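Conserved protein (Methanothermobacter thermautotrophicus, PDB 1T57) is of unknown function but binds flavin mononucleotide and magnesium in an alpha/beta fold related to the C-terminal domain of pyruvate kinase. Local coordinates at residues A[35-38]-A[39-42]; A[44-47]-A[48-52]; A[61-64]-A[65-69]. All coordinates share one frame; numbering follows the deposited sequence.

Contact 1 (A[35-38]-A[39-42]); sequences NTER and VLEL
R38 lays its guanidinium over the isobutyl end of L42, one helical turn further on, with CD2 of L42 3.4 Å from NH2 of R38 and set toward the rim of that face. At the edge, E41 OE1 lies close to the guanidinium plane and takes a salt bridge from R38 NH1 at 3.1 Å. The bond is bent, 136° at the hydrogen, and uses the carboxylate lone pair turned away from the second oxygen; the two planes stand 72° apart. R38 reaches both partners because CG leaves anti to the backbone N and the chain then folds at chi2 (49°), running forward along the helix toward its C-terminal end. On another side T36 and L40 lie next to each other, T36 CG2 pressing on L40 CD1 at a tight 3.3 Å, while T36 OG1 is engaged by K33 O and A178 N. Beneath them run i to i+4 backbone bonds, such as L40 N to T36 O at 2.8 Å. Helix 36-50 thus begins with distinct faces, L42 resting on the central sheet and L40 on helix 63-69. Being bent, the salt bridge probably contributes only modestly; E22 of a second subunit is a further, long and weak ionic partner of R38.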
ATOM      1  N   ASN A  35     -37.507  -2.544   5.751  1.00 42.11           N
ATOM      2  CA  ASN A  35     -37.216  -3.606   6.721  1.00 38.44           C
ATOM      3  C   ASN A  35     -37.052  -3.146   8.177  1.00 35.35           C
ATOM      4  O   ASN A  35     -37.157  -3.945   9.100  1.00 34.46           O
ATOM      5  CB  ASN A  35     -35.940  -4.356   6.304  1.00 36.35           C
ATOM      6  CG  ASN A  35     -35.978  -4.831   4.871  1.00 37.17           C
ATOM      7  OD1 ASN A  35     -36.865  -5.581   4.480  1.00 42.30           O
ATOM      8  ND2 ASN A  35     -35.005  -4.416   4.081  1.00 40.55           N
ATOM      9  N   THR A  36     -36.804  -1.859   8.378  1.00 37.02           N
ATOM     10  CA  THR A  36     -36.574  -1.342   9.718  1.00 40.60           C
ATOM     11  C   THR A  36     -37.408  -1.918  10.841  1.00 42.32           C
ATOM     12  O   THR A  36     -36.863  -2.423  11.830  1.00 44.26           O
ATOM     13  CB  THR A  36     -36.717   0.178   9.760  1.00 39.16           C
ATOM     14  OG1 THR A  36     -35.893   0.758   8.744  1.00 41.83           O
ATOM     15  CG2 THR A  36     -36.244   0.713  11.106  1.00 36.14           C
ATOM     16  N   GLU A  37     -38.723  -1.859  10.688  1.00 46.90           N
ATOM     17  CA  GLU A  37     -39.620  -2.332  11.728  1.00 49.90           C
ATOM     18  C   GLU A  37     -39.334  -3.763  12.148  1.00 49.23           C
ATOM     19  O   GLU A  37     -39.302  -4.076  13.346  1.00 40.56           O
ATOM     20  CB  GLU A  37     -41.078  -2.185  11.278  1.00 61.03           C
ATOM     21  CG  GLU A  37     -42.012  -1.717  12.395  1.00 76.30           C
ATOM     22  CD  GLU A  37     -41.297  -0.846  13.419  1.00 84.79           C
ATOM     23  OE1 GLU A  37     -40.978  -1.358  14.516  1.00 91.51           O
ATOM     24  OE2 GLU A  37     -41.040   0.343  13.122  1.00 90.08           O
ATOM     25  N   ARG A  38     -39.104  -4.625  11.166  1.00 48.98           N
ATOM     26  CA  ARG A  38     -38.821  -6.010  11.467  1.00 46.99           C
ATOM     27  C   ARG A  38     -37.479  -6.154  12.199  1.00 49.31           C
ATOM     28  O   ARG A  38     -37.390  -6.900  13.175  1.00 44.74           O
ATOM     29  CB  ARG A  38     -38.844  -6.838  10.179  1.00 53.50           C
ATOM     30  CG  ARG A  38     -38.832  -8.340  10.415  1.00 59.66           C
ATOM     31  CD  ARG A  38     -39.875  -8.744  11.448  1.00 64.18           C
ATOM     32  NE  ARG A  38     -39.786 -10.158  11.805  1.00 64.07           N
ATOM     33  CZ  ARG A  38     -40.254 -10.675  12.941  1.00 64.46           C
ATOM     34  NH1 ARG A  38     -40.844  -9.890  13.842  1.00 57.39           N
ATOM     35  NH2 ARG A  38     -40.140 -11.981  13.172  1.00 63.52           N
ATOM     36  N   VAL A  39     -36.441  -5.434  11.767  1.00 42.77           N
ATOM     37  CA  VAL A  39     -35.172  -5.571  12.465  1.00 39.84           C
ATOM     38  C   VAL A  39     -35.254  -4.982  13.868  1.00 39.12           C
ATOM     39  O   VAL A  39     -34.640  -5.506  14.782  1.00 39.77           O
ATOM     40  CB  VAL A  39     -33.946  -4.954  11.677  1.00 31.56           C
ATOM     41  CG1 VAL A  39     -34.312  -4.744  10.261  1.00 27.74           C
ATOM     42  CG2 VAL A  39     -33.423  -3.681  12.353  1.00 29.99           C
ATOM     43  N   LEU A  40     -36.000  -3.908  14.064  1.00 42.42           N
ATOM     44  CA  LEU A  40     -36.101  -3.369  15.416  1.00 46.39           C
ATOM     45  C   LEU A  40     -36.812  -4.377  16.318  1.00 45.95           C
ATOM     46  O   LEU A  40     -36.490  -4.510  17.502  1.00 48.92           O
ATOM     47  CB  LEU A  40     -36.858  -2.046  15.407  1.00 47.07           C
ATOM     48  CG  LEU A  40     -36.022  -0.914  14.821  1.00 50.21           C
ATOM     49  CD1 LEU A  40     -36.920   0.176  14.310  1.00 52.21           C
ATOM     50  CD2 LEU A  40     -35.084  -0.395  15.878  1.00 48.43           C
ATOM     51  N   GLU A  41     -37.764  -5.115  15.751  1.00 45.55           N
ATOM     52  CA  GLU A  41     -38.490  -6.106  16.543  1.00 49.23           C
ATOM     53  C   GLU A  41     -37.589  -7.289  16.851  1.00 47.93           C
ATOM     54  O   GLU A  41     -37.518  -7.771  17.992  1.00 51.18           O
ATOM     55  CB  GLU A  41     -39.732  -6.616  15.805  1.00 55.22           C
ATOM     56  CG  GLU A  41     -40.643  -5.534  15.279  1.00 68.76           C
ATOM     57  CD  GLU A  41     -42.047  -6.035  15.023  1.00 77.12           C
ATOM     58  OE1 GLU A  41     -42.192  -7.175  14.519  1.00 75.81           O
ATOM     59  OE2 GLU A  41     -42.999  -5.279  15.326  1.00 85.34           O
ATOM     60  N   LEU A  42     -36.890  -7.750  15.824  1.00 45.21           N
ATOM     61  CA  LEU A  42     -36.019  -8.876  15.996  1.00 37.21           C
ATOM     62  C   LEU A  42     -34.934  -8.606  17.014  1.00 40.42           C
ATOM     63  O   LEU A  42     -34.626  -9.492  17.812  1.00 41.06           O
ATOM     64  CB  LEU A  42     -35.454  -9.295  14.657  1.00 33.99           C
ATOM     65  CG  LEU A  42     -36.532  -9.925  13.767  1.00 34.92           C
ATOM     66  CD1 LEU A  42     -35.932 -10.305  12.436  1.00 36.67           C
ATOM     67  CD2 LEU A  42     -37.109 -11.148  14.434  1.00 36.15           C
TER

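Contact 2 (A[44-47]-A[48-52]); sequences GERA and DQLGI
With chi1 of R46 at 177°, CG stands anti to the backbone N; the bend at chi2 lays CD beside L50, and the bend at chi3 turns the guanidinium toward Q49. The side chains of R46 and L50 run the same way, R46 CD meeting L50 CD1 at 3.6 Å. Q49 has CG anti to its carbonyl carbon and is extended beyond it, so that its amide reaches the R46 guanidinium. The two planes are only 13° apart, and R46 NH1 and Q49 NE2 come within 3.5 Å, a contact between two nitrogens rather than a polar bond. The anchors of the guanidinium lie outside the helix: NE makes a salt bridge with E199, and NH2 gives a hydrogen bond to K24 O. The other branch of the amide, Q49 OE1, lies 3.6 Å from E45 CG.

The last helical bond, G51 N to A47 O at 2.6 Å, is bent to 132°. A Schellman motif then ends the helix, defined by I52 N to A47 O at 3.2 Å and a weak bond from G51 N to D48 O. Positive phi at G51 takes the chain out of the helix, on the way to strand 54-58. Two donors on one carbonyl satisfy an oxygen at the helix end, while R46, whose charge E199 of strand 196-204 probably balances, ties the C-terminal part of helix 36-50 to the sheet.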
ATOM      1  N   GLY A  44     -35.105  -6.670  19.608  1.00 45.56           N
ATOM      2  CA  GLY A  44     -35.747  -6.685  20.909  1.00 43.77           C
ATOM      3  C   GLY A  44     -35.718  -8.093  21.452  1.00 46.09           C
ATOM      4  O   GLY A  44     -35.148  -8.345  22.513  1.00 42.19           O
ATOM      5  N   GLU A  45     -36.297  -9.016  20.684  1.00 50.31           N
ATOM      6  CA  GLU A  45     -36.379 -10.419  21.069  1.00 52.35           C
ATOM      7  C   GLU A  45     -35.021 -11.013  21.392  1.00 46.35           C
ATOM      8  O   GLU A  45     -34.832 -11.594  22.460  1.00 48.42           O
ATOM      9  CB  GLU A  45     -37.055 -11.219  19.947  1.00 69.14           C
ATOM     10  CG  GLU A  45     -37.725 -12.514  20.380  1.00 90.97           C
ATOM     11  CD  GLU A  45     -38.399 -13.231  19.219  1.00102.81           C
ATOM     12  OE1 GLU A  45     -39.410 -13.929  19.455  1.00109.14           O
ATOM     13  OE2 GLU A  45     -37.916 -13.096  18.074  1.00108.08           O
ATOM     14  N   ARG A  46     -34.068 -10.869  20.478  1.00 44.69           N
ATOM     15  CA  ARG A  46     -32.746 -11.434  20.687  1.00 39.04           C
ATOM     16  C   ARG A  46     -32.066 -10.818  21.888  1.00 37.99           C
ATOM     17  O   ARG A  46     -31.295 -11.486  22.574  1.00 36.09           O
ATOM     18  CB  ARG A  46     -31.870 -11.261  19.445  1.00 40.10           C
ATOM     19  CG  ARG A  46     -30.469 -11.760  19.632  1.00 38.85           C
ATOM     20  CD  ARG A  46     -30.408 -13.268  19.742  1.00 40.72           C
ATOM     21  NE  ARG A  46     -30.247 -13.887  18.438  1.00 49.56           N
ATOM     22  CZ  ARG A  46     -31.249 -14.282  17.664  1.00 53.29           C
ATOM     23  NH1 ARG A  46     -32.504 -14.129  18.059  1.00 54.96           N
ATOM     24  NH2 ARG A  46     -30.995 -14.846  16.491  1.00 54.94           N
ATOM     25  N   ALA A  47     -32.353  -9.550  22.155  1.00 38.43           N
ATOM     26  CA  ALA A  47     -31.758  -8.916  23.312  1.00 45.44           C
ATOM     27  C   ALA A  47     -32.282  -9.590  24.589  1.00 47.70           C
ATOM     28  O   ALA A  47     -31.506  -9.976  25.472  1.00 46.95           O
ATOM     29  CB  ALA A  47     -32.072  -7.438  23.322  1.00 48.90           C
ATOM     30  N   ASP A  48     -33.595  -9.745  24.700  1.00 51.42           N
ATOM     31  CA  ASP A  48     -34.155 -10.413  25.881  1.00 56.68           C
ATOM     32  C   ASP A  48     -33.516 -11.793  26.004  1.00 54.32           C
ATOM     33  O   ASP A  48     -33.016 -12.179  27.066  1.00 51.51           O
ATOM     34  CB  ASP A  48     -35.664 -10.586  25.727  1.00 62.09           C
ATOM     35  CG  ASP A  48     -36.406  -9.273  25.781  1.00 70.08           C
ATOM     36  OD1 ASP A  48     -37.587  -9.243  25.358  1.00 73.57           O
ATOM     37  OD2 ASP A  48     -35.811  -8.278  26.256  1.00 77.19           O
ATOM     38  N   GLN A  49     -33.551 -12.530  24.895  1.00 54.56           N
ATOM     39  CA  GLN A  49     -33.001 -13.871  24.850  1.00 58.30           C
ATOM     40  C   GLN A  49     -31.594 -13.966  25.407  1.00 57.51           C
ATOM     41  O   GLN A  49     -31.297 -14.863  26.194  1.00 57.76           O
ATOM     42  CB  GLN A  49     -33.028 -14.408  23.413  1.00 62.31           C
ATOM     43  CG  GLN A  49     -34.443 -14.603  22.862  1.00 67.91           C
ATOM     44  CD  GLN A  49     -34.472 -15.294  21.509  1.00 70.73           C
ATOM     45  OE1 GLN A  49     -35.524 -15.383  20.872  1.00 70.22           O
ATOM     46  NE2 GLN A  49     -33.321 -15.798  21.069  1.00 72.18           N
ATOM     47  N   LEU A  50     -30.731 -13.033  25.025  1.00 54.74           N
ATOM     48  CA  LEU A  50     -29.351 -13.093  25.483  1.00 52.04           C
ATOM     49  C   LEU A  50     -29.022 -12.200  26.664  1.00 51.83           C
ATOM     50  O   LEU A  50     -27.941 -12.314  27.230  1.00 52.98           O
ATOM     51  CB  LEU A  50     -28.401 -12.747  24.333  1.00 45.58           C
ATOM     52  CG  LEU A  50     -28.354 -13.545  23.032  1.00 38.28           C
ATOM     53  CD1 LEU A  50     -27.709 -12.655  22.015  1.00 38.61           C
ATOM     54  CD2 LEU A  50     -27.568 -14.847  23.147  1.00 30.73           C
ATOM     55  N   GLY A  51     -29.922 -11.301  27.041  1.00 52.36           N
ATOM     56  CA  GLY A  51     -29.594 -10.415  28.149  1.00 54.52           C
ATOM     57  C   GLY A  51     -28.524  -9.397  27.746  1.00 56.70           C
ATOM     58  O   GLY A  51     -27.474  -9.253  28.387  1.00 53.14           O
ATOM     59  N   ILE A  52     -28.803  -8.676  26.668  1.00 53.38           N
ATOM     60  CA  ILE A  52     -27.892  -7.668  26.156  1.00 55.32           C
ATOM     61  C   ILE A  52     -28.528  -6.314  26.412  1.00 56.78           C
ATOM     62  O   ILE A  52     -29.721  -6.142  26.188  1.00 56.99           O
ATOM     63  CB  ILE A  52     -27.645  -7.904  24.631  1.00 52.03           C
ATOM     64  CG1 ILE A  52     -26.634  -9.040  24.466  1.00 46.08           C
ATOM     65  CG2 ILE A  52     -27.187  -6.625  23.930  1.00 41.26           C
ATOM     66  CD1 ILE A  52     -26.555  -9.622  23.061  1.00 41.05           C
TER

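Contact 3 (A[61-64]-A[65-69]); sequences SGET and ALRLS. With FMN (flavin mononucleotide), chain E.
Backbone hydrogen bonds define the first turns of helix 63-69: L66 N binds G62 O at 2.9 Å, and R67 N and L68 N follow with E63 O and T64 O. G62 occupies the N-cap position at a positive phi of 110°, where a side chain would jam against the preceding carbonyl. Just before it, S61 forms an ST turn, its OG accepting from E63 N at 3.2 Å along a nearly straight line (168°).

Bonds to the flavin mononucleotide (FMN) phosphate gather at the same end. A chi1 of 67° sets S61 OG between the backbone N and the carbonyl carbon. From there S61 OG donates to FMN O1P at 2.6 Å. G62 N adds a bond to FMN O1P at 3.3 Å, and S61 N a weak one. T64 OG1 lies 2.9 Å from FMN O2P; its hydrogen bond to the ribityl O4' is weak.

Among charged groups, the bent chain of R67 brings its guanidinium back over L66 CB, which sits 3.5 Å above one face near the rim. E63 OE2 remains 4.5 Å from R67 NH2, beyond a salt bridge. Apolar packing sets A65 and L66 on L101 of helix 95-104.

Met by backbone amides and the S61 hydroxyl at the N-terminus of helix 63-69, the phosphate would probably also gain from the helix dipole.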
ATOM      1  N   SER A  61     -30.214  10.774  10.512  1.00 44.16           N
ATOM      2  CA  SER A  61     -31.225  11.745  10.907  1.00 44.88           C
ATOM      3  C   SER A  61     -31.615  11.565  12.366  1.00 46.38           C
ATOM      4  O   SER A  61     -31.941  12.533  13.053  1.00 48.97           O
ATOM      5  CB  SER A  61     -32.468  11.568  10.057  1.00 48.16           C
ATOM      6  OG  SER A  61     -33.075  10.323  10.363  1.00 50.87           O
ATOM      7  N   GLY A  62     -31.586  10.320  12.831  1.00 51.34           N
ATOM      8  CA  GLY A  62     -31.948  10.029  14.210  1.00 46.34           C
ATOM      9  C   GLY A  62     -33.266   9.271  14.276  1.00 47.47           C
ATOM     10  O   GLY A  62     -33.605   8.671  15.298  1.00 41.34           O
ATOM     11  N   GLU A  63     -34.016   9.269  13.180  1.00 48.39           N
ATOM     12  CA  GLU A  63     -35.298   8.587  13.195  1.00 55.59           C
ATOM     13  C   GLU A  63     -35.117   7.178  13.756  1.00 52.36           C
ATOM     14  O   GLU A  63     -35.621   6.884  14.839  1.00 50.84           O
ATOM     15  CB  GLU A  63     -35.914   8.573  11.788  1.00 58.51           C
ATOM     16  CG  GLU A  63     -37.400   8.233  11.741  1.00 74.32           C
ATOM     17  CD  GLU A  63     -38.143   8.962  10.616  1.00 84.48           C
ATOM     18  OE1 GLU A  63     -37.666   8.959   9.459  1.00 92.15           O
ATOM     19  OE2 GLU A  63     -39.217   9.544  10.891  1.00 90.34           O
ATOM     20  N   THR A  64     -34.356   6.338  13.047  1.00 49.77           N
ATOM     21  CA  THR A  64     -34.105   4.952  13.464  1.00 45.03           C
ATOM     22  C   THR A  64     -33.734   4.826  14.933  1.00 40.86           C
ATOM     23  O   THR A  64     -34.183   3.922  15.616  1.00 43.39           O
ATOM     24  CB  THR A  64     -32.976   4.320  12.672  1.00 48.14           C
ATOM     25  OG1 THR A  64     -32.999   4.813  11.329  1.00 49.95           O
ATOM     26  CG2 THR A  64     -33.145   2.815  12.671  1.00 42.52           C
ATOM     27  N   ALA A  65     -32.893   5.734  15.410  1.00 44.50           N
ATOM     28  CA  ALA A  65     -32.492   5.743  16.808  1.00 40.70           C
ATOM     29  C   ALA A  65     -33.755   5.892  17.659  1.00 50.00           C
ATOM     30  O   ALA A  65     -33.965   5.117  18.605  1.00 46.84           O
ATOM     31  CB  ALA A  65     -31.544   6.907  17.066  1.00 32.76           C
ATOM     32  N   LEU A  66     -34.594   6.877  17.309  1.00 49.23           N
ATOM     33  CA  LEU A  66     -35.842   7.144  18.032  1.00 51.83           C
ATOM     34  C   LEU A  66     -36.677   5.894  18.209  1.00 52.15           C
ATOM     35  O   LEU A  66     -36.980   5.498  19.334  1.00 52.29           O
ATOM     36  CB  LEU A  66     -36.679   8.189  17.307  1.00 59.91           C
ATOM     37  CG  LEU A  66     -36.205   9.636  17.409  1.00 64.63           C
ATOM     38  CD1 LEU A  66     -37.073  10.509  16.513  1.00 67.50           C
ATOM     39  CD2 LEU A  66     -36.257  10.088  18.860  1.00 66.56           C
ATOM     40  N   ARG A  67     -37.027   5.257  17.098  1.00 56.97           N
ATOM     41  CA  ARG A  67     -37.818   4.037  17.145  1.00 57.24           C
ATOM     42  C   ARG A  67     -37.224   3.013  18.104  1.00 56.21           C
ATOM     43  O   ARG A  67     -37.869   2.598  19.073  1.00 55.74           O
ATOM     44  CB  ARG A  67     -37.927   3.442  15.743  1.00 58.69           C
ATOM     45  CG  ARG A  67     -38.531   4.399  14.749  1.00 65.22           C
ATOM     46  CD  ARG A  67     -39.758   5.070  15.364  1.00 69.49           C
ATOM     47  NE  ARG A  67     -39.892   6.451  14.907  1.00 70.67           N
ATOM     48  CZ  ARG A  67     -40.068   7.488  15.721  1.00 72.26           C
ATOM     49  NH1 ARG A  67     -40.136   7.301  17.036  1.00 67.33           N
ATOM     50  NH2 ARG A  67     -40.158   8.712  15.219  1.00 71.42           N
ATOM     51  N   LEU A  68     -35.982   2.626  17.839  1.00 54.74           N
ATOM     52  CA  LEU A  68     -35.308   1.638  18.661  1.00 55.25           C
ATOM     53  C   LEU A  68     -35.413   1.888  20.160  1.00 57.89           C
ATOM     54  O   LEU A  68     -35.676   0.964  20.924  1.00 61.48           O
ATOM     55  CB  LEU A  68     -33.831   1.550  18.273  1.00 52.35           C
ATOM     56  CG  LEU A  68     -33.068   0.579  19.170  1.00 48.94           C
ATOM     57  CD1 LEU A  68     -33.477  -0.823  18.830  1.00 48.86           C
ATOM     58  CD2 LEU A  68     -31.586   0.757  18.994  1.00 49.06           C
ATOM     59  N   SER A  69     -35.187   3.129  20.579  1.00 60.77           N
ATOM     60  CA  SER A  69     -35.245   3.486  21.994  1.00 64.11           C
ATOM     61  C   SER A  69     -36.554   3.104  22.690  1.00 67.73           C
ATOM     62  O   SER A  69     -36.572   2.888  23.907  1.00 68.91           O
ATOM     63  CB  SER A  69     -35.003   4.988  22.162  1.00 62.70           C
ATOM     64  OG  SER A  69     -35.963   5.751  21.436  1.00 59.29           O
TER
HETATM   65  N1  FMN E 200     -25.556   3.331   4.785  1.00 29.18           N
HETATM   66  C2  FMN E 200     -25.116   2.596   3.691  1.00 30.42           C
HETATM   67  O2  FMN E 200     -25.915   2.064   2.944  1.00 32.93           O
HETATM   68  N3  FMN E 200     -23.800   2.290   3.474  1.00 29.29           N
HETATM   69  C4  FMN E 200     -22.827   2.878   4.240  1.00 35.81           C
HETATM   70  O4  FMN E 200     -21.655   2.503   4.111  1.00 35.28           O
HETATM   71  C4A FMN E 200     -23.238   3.598   5.364  1.00 38.36           C
HETATM   72  N5  FMN E 200     -22.296   4.162   6.195  1.00 30.65           N
HETATM   73  C5A FMN E 200     -22.702   4.614   7.428  1.00 37.12           C
HETATM   74  C6  FMN E 200     -21.736   5.159   8.256  1.00 39.49           C
HETATM   75  C7  FMN E 200     -22.079   5.744   9.443  1.00 39.68           C
HETATM   76  C7M FMN E 200     -20.969   6.365  10.227  1.00 41.69           C
HETATM   77  C8  FMN E 200     -23.379   6.213   9.592  1.00 40.92           C
HETATM   78  C8M FMN E 200     -23.787   6.986  10.834  1.00 39.76           C
HETATM   79  C9  FMN E 200     -24.365   5.703   8.750  1.00 34.52           C
HETATM   80  C9A FMN E 200     -24.056   4.816   7.714  1.00 39.79           C
HETATM   81  N10 FMN E 200     -25.011   4.501   6.737  1.00 39.75           N
HETATM   82  C10 FMN E 200     -24.605   3.752   5.661  1.00 36.60           C
HETATM   83  C1' FMN E 200     -26.495   4.721   6.941  1.00 42.77           C
HETATM   84  C2' FMN E 200     -27.011   3.710   7.927  1.00 45.52           C
HETATM   85  O2' FMN E 200     -26.621   2.407   7.478  1.00 40.98           O
HETATM   86  C3' FMN E 200     -28.521   3.742   7.998  1.00 47.55           C
HETATM   87  O3' FMN E 200     -29.081   3.562   6.732  1.00 44.36           O
HETATM   88  C4' FMN E 200     -29.247   4.798   8.848  1.00 52.73           C
HETATM   89  O4' FMN E 200     -30.580   4.344   8.871  1.00 58.81           O
HETATM   90  C5' FMN E 200     -29.515   6.228   8.432  1.00 54.35           C
HETATM   91  O5' FMN E 200     -30.401   6.662   9.440  1.00 54.72           O
HETATM   92  P   FMN E 200     -31.837   7.371   9.294  1.00 51.20           P
HETATM   93  O1P FMN E 200     -32.166   7.927  10.636  1.00 53.46           O
HETATM   94  O2P FMN E 200     -32.949   6.401   8.847  1.00 49.82           O
HETATM   95  O3P FMN E 200     -31.658   8.501   8.271  1.00 54.41           O

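Followed from the N terminus, the chain passes the three contacts in series; none encloses or crosses another, and each closes only a local helical turn. Contact 1 lies at the start of helix 36-50, after strand 22-28, and contact 2 ends that same helix before the turn into strand 54-58. Contact 3 then opens helix 63-69, the crossover of the beta-alpha-beta unit 54-58, 63-69, 75-79. Contacts 1 and 3 meet directly: L40 CD2 packs on L68 CB at 3.3 Å, and the methyls of T36 and T64 approach beside the flavin mononucleotide pocket. Contact 2 follows contact 1 on the same helix without touching contact 3.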